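Tll1590 protein (Thermosynechococcus elongatus, PDB 6LDQ) belongs to the GT-B glycosyltransferases and contains a glycosyltransferase 4-like domain with a Rossmann-like alpha/beta fold. Local coordinates at residues C68-G76 with T89-Y100. Residues are numbered along the deposited sequence; the frame is centred on the assembly and turned at random.
Sequences CRTIRLQAG and TLPKFVEAFKAY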
# COMPACT_ATOMS: atom_id res chain seq x y z
N CYS A 68 -2.51 15.66 -3.66
CA CYS A 68 -2.14 14.36 -4.21
C CYS A 68 -0.75 14.47 -4.84
O CYS A 68 -0.53 15.29 -5.73
CB CYS A 68 -3.17 13.89 -5.25
SG CYS A 68 -2.71 12.38 -6.14
N ARG A 69 0.18 13.62 -4.40
CA ARG A 69 1.52 13.61 -4.97
C ARG A 69 2.11 12.20 -4.91
O ARG A 69 1.69 11.37 -4.10
CB ARG A 69 2.45 14.57 -4.24
CG ARG A 69 2.50 14.37 -2.75
CD ARG A 69 3.16 15.54 -2.01
NE ARG A 69 3.34 15.20 -0.60
CZ ARG A 69 4.27 15.71 0.20
NH1 ARG A 69 5.13 16.61 -0.26
NH2 ARG A 69 4.33 15.31 1.46
N THR A 70 3.10 11.96 -5.76
CA THR A 70 3.95 10.77 -5.69
C THR A 70 5.30 11.19 -5.13
O THR A 70 5.86 12.21 -5.56
CB THR A 70 4.12 10.12 -7.06
OG1 THR A 70 2.85 9.84 -7.62
CG2 THR A 70 4.93 8.80 -6.97
N ILE A 71 5.82 10.42 -4.18
CA ILE A 71 7.14 10.63 -3.60
C ILE A 71 8.02 9.44 -3.98
O ILE A 71 7.64 8.28 -3.77
CB ILE A 71 7.04 10.80 -2.07
CG1 ILE A 71 6.46 12.18 -1.74
CG2 ILE A 71 8.40 10.62 -1.44
CD1 ILE A 71 5.69 12.24 -0.42
N ARG A 72 9.17 9.72 -4.58
CA ARG A 72 10.09 8.66 -5.00
C ARG A 72 11.26 8.62 -4.03
O ARG A 72 11.97 9.62 -3.84
CB ARG A 72 10.57 8.88 -6.44
CG ARG A 72 9.42 8.82 -7.43
CD ARG A 72 9.84 9.15 -8.85
NE ARG A 72 10.58 8.06 -9.47
CZ ARG A 72 10.03 7.00 -10.03
NH1 ARG A 72 8.71 6.89 -10.06
NH2 ARG A 72 10.79 6.05 -10.57
N LEU A 73 11.44 7.48 -3.38
CA LEU A 73 12.40 7.37 -2.31
C LEU A 73 13.63 6.65 -2.83
O LEU A 73 13.52 5.68 -3.59
CB LEU A 73 11.83 6.61 -1.11
CG LEU A 73 10.53 7.14 -0.47
CD1 LEU A 73 9.93 6.06 0.41
CD2 LEU A 73 10.80 8.41 0.34
N GLN A 74 14.80 7.16 -2.47
CA GLN A 74 16.02 6.42 -2.75
C GLN A 74 16.08 5.24 -1.80
O GLN A 74 16.15 5.41 -0.58
CB GLN A 74 17.25 7.31 -2.63
CG GLN A 74 18.54 6.58 -2.94
CD GLN A 74 19.72 7.51 -3.17
OE1 GLN A 74 19.56 8.74 -3.22
NE2 GLN A 74 20.91 6.93 -3.33
N ALA A 75 16.00 4.03 -2.35
CA ALA A 75 15.98 2.84 -1.50
C ALA A 75 16.55 1.69 -2.33
O ALA A 75 15.84 1.02 -3.08
CB ALA A 75 14.57 2.54 -1.01
N GLY A 76 17.86 1.48 -2.20
CA GLY A 76 18.56 0.56 -3.07
C GLY A 76 18.97 1.25 -4.35
O GLY A 76 18.74 2.45 -4.54
N THR A 89 15.88 -4.64 -0.73
CA THR A 89 15.91 -3.18 -0.72
C THR A 89 14.97 -2.56 0.30
O THR A 89 15.08 -1.35 0.57
CB THR A 89 15.55 -2.62 -2.11
OG1 THR A 89 14.13 -2.69 -2.31
CG2 THR A 89 16.23 -3.41 -3.21
N LEU A 90 14.09 -3.37 0.91
CA LEU A 90 12.95 -2.96 1.71
C LEU A 90 13.33 -2.31 3.05
O LEU A 90 12.69 -1.32 3.43
CB LEU A 90 12.00 -4.15 1.93
CG LEU A 90 11.42 -4.71 0.62
CD1 LEU A 90 10.20 -5.62 0.86
CD2 LEU A 90 11.05 -3.57 -0.34
N PRO A 91 14.35 -2.80 3.77
CA PRO A 91 14.80 -2.06 4.96
C PRO A 91 15.21 -0.62 4.66
O PRO A 91 15.01 0.25 5.52
CB PRO A 91 16.00 -2.88 5.46
CG PRO A 91 15.70 -4.27 5.03
CD PRO A 91 15.00 -4.13 3.70
N LYS A 92 15.77 -0.37 3.48
CA LYS A 92 16.10 1.00 3.10
C LYS A 92 14.83 1.78 2.76
O LYS A 92 14.73 2.96 3.09
CB LYS A 92 17.07 1.01 1.93
CG LYS A 92 18.40 0.29 2.19
CD LYS A 92 19.18 0.03 0.90
CE LYS A 92 20.68 0.22 1.12
NZ LYS A 92 21.49 -0.21 -0.07
N PHE A 93 13.87 1.12 2.10
CA PHE A 93 12.60 1.78 1.80
C PHE A 93 11.86 2.13 3.08
O PHE A 93 11.23 3.20 3.16
CB PHE A 93 11.73 0.89 0.90
CG PHE A 93 10.58 1.61 0.26
CD1 PHE A 93 9.43 1.88 0.97
CD2 PHE A 93 10.65 2.00 -1.07
CE1 PHE A 93 8.36 2.55 0.38
CE2 PHE A 93 9.59 2.66 -1.67
CZ PHE A 93 8.45 2.93 -0.95
N VAL A 94 11.95 1.28 4.09
CA VAL A 94 11.31 1.56 5.37
C VAL A 94 11.92 2.79 6.03
O VAL A 94 11.20 3.65 6.55
CB VAL A 94 11.39 0.33 6.29
CG1 VAL A 94 11.18 0.73 7.73
CG2 VAL A 94 10.37 -0.76 5.86
N GLU A 95 13.25 2.89 6.01
CA GLU A 95 13.94 4.04 6.61
C GLU A 95 13.62 5.34 5.87
O GLU A 95 13.41 6.39 6.51
CB GLU A 95 15.47 3.81 6.60
CG GLU A 95 16.29 5.11 6.44
CD GLU A 95 17.81 4.90 6.44
OE1 GLU A 95 18.26 3.76 6.20
OE2 GLU A 95 18.55 5.88 6.66
N ALA A 96 13.61 5.30 4.54
CA ALA A 96 13.29 6.49 3.76
C ALA A 96 11.86 6.94 4.01
O ALA A 96 11.58 8.15 4.11
CB ALA A 96 13.50 6.20 2.28
N PHE A 97 10.93 5.98 4.10
CA PHE A 97 9.53 6.31 4.35
C PHE A 97 9.35 6.90 5.74
O PHE A 97 8.54 7.82 5.94
CB PHE A 97 8.64 5.08 4.18
CG PHE A 97 7.18 5.34 4.50
CD1 PHE A 97 6.33 5.85 3.54
CD2 PHE A 97 6.67 5.09 5.78
CE1 PHE A 97 4.99 6.11 3.84
CE2 PHE A 97 5.32 5.36 6.07
CZ PHE A 97 4.49 5.85 5.10
N LYS A 98 10.10 6.38 6.72
CA LYS A 98 9.95 6.84 8.10
C LYS A 98 10.28 8.32 8.27
O LYS A 98 9.78 8.94 9.21
CB LYS A 98 10.81 5.99 9.04
CG LYS A 98 10.15 4.66 9.42
CD LYS A 98 11.06 3.79 10.27
CE LYS A 98 11.04 4.20 11.74
NZ LYS A 98 12.10 5.21 12.04
N ALA A 99 11.07 8.91 7.36
CA ALA A 99 11.28 10.36 7.41
C ALA A 99 10.00 11.12 7.07
O ALA A 99 9.77 12.20 7.62
CB ALA A 99 12.40 10.79 6.46
N TYR A 100 9.17 10.59 6.16
CA TYR A 100 7.88 11.21 5.86
C TYR A 100 6.84 10.91 6.93
O TYR A 100 6.09 11.80 7.34
CB TYR A 100 7.37 10.77 4.49
CG TYR A 100 8.03 11.49 3.34
CD1 TYR A 100 9.25 11.04 2.81
CD2 TYR A 100 7.45 12.62 2.79
CE1 TYR A 100 9.87 11.71 1.76
CE2 TYR A 100 8.06 13.29 1.74
CZ TYR A 100 9.26 12.84 1.23
OH TYR A 100 9.84 13.52 0.19
O HOH W 1 13.33 -0.20 -3.18
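Strand 68-73 and helix 90-100 run obliquely, nearer antiparallel than parallel, with directions 132° apart and axes 9.3 Å apart at closest approach. The backbones draw closer just past the end of the strand. L73 CA lies 6.2 Å from A96 CA, and A75 CA only 4.8 Å from F93 CA.

L73 is the central side chain. Its CG is anti to the carbonyl carbon (chi1 -56°), and its two methyls part toward different rings. CD1 sits over one face of the F93 ring, 3.9 Å from the ring centroid and 18° off the normal, a CH-pi contact. CD2 meets Y100 CE1, while CB packs against the methyl of A96.

I71 and Y100 approach from opposite directions. I71 CD1 touches Y100 CE2 obliquely at 3.4 Å, and I71 CG2 lies by the CZ and OH end of the same ring. I71 CD1 also lies over the rim of one face of the R69 guanidinium, whose NE forms a salt bridge with D48.

Beyond the strand, the small methyl of A75 is consistent with the close approach to the helix and rests on F93 N and CA. The aliphatic CD of K92 lies against G76 N. Near the start of the helix, one water donates to both A75 O and T89 OG1, at 2.8 Å from A75 O. A75 O also accepts from R52, and T89 OG1 is bonded to L86 O.

F50 of strand 47-52 meets the rings of F97 and Y100 edge-to-face, and helix 113-126 packs alongside. Helix 90-104 thus covers this side of the sheet and links strand 68-73 to the parallel strand 108-112, across strands 47-52 and 8-11. This beta-alpha-beta crossover is typical of the Rossmann-like domains of GT-B glycosyltransferases.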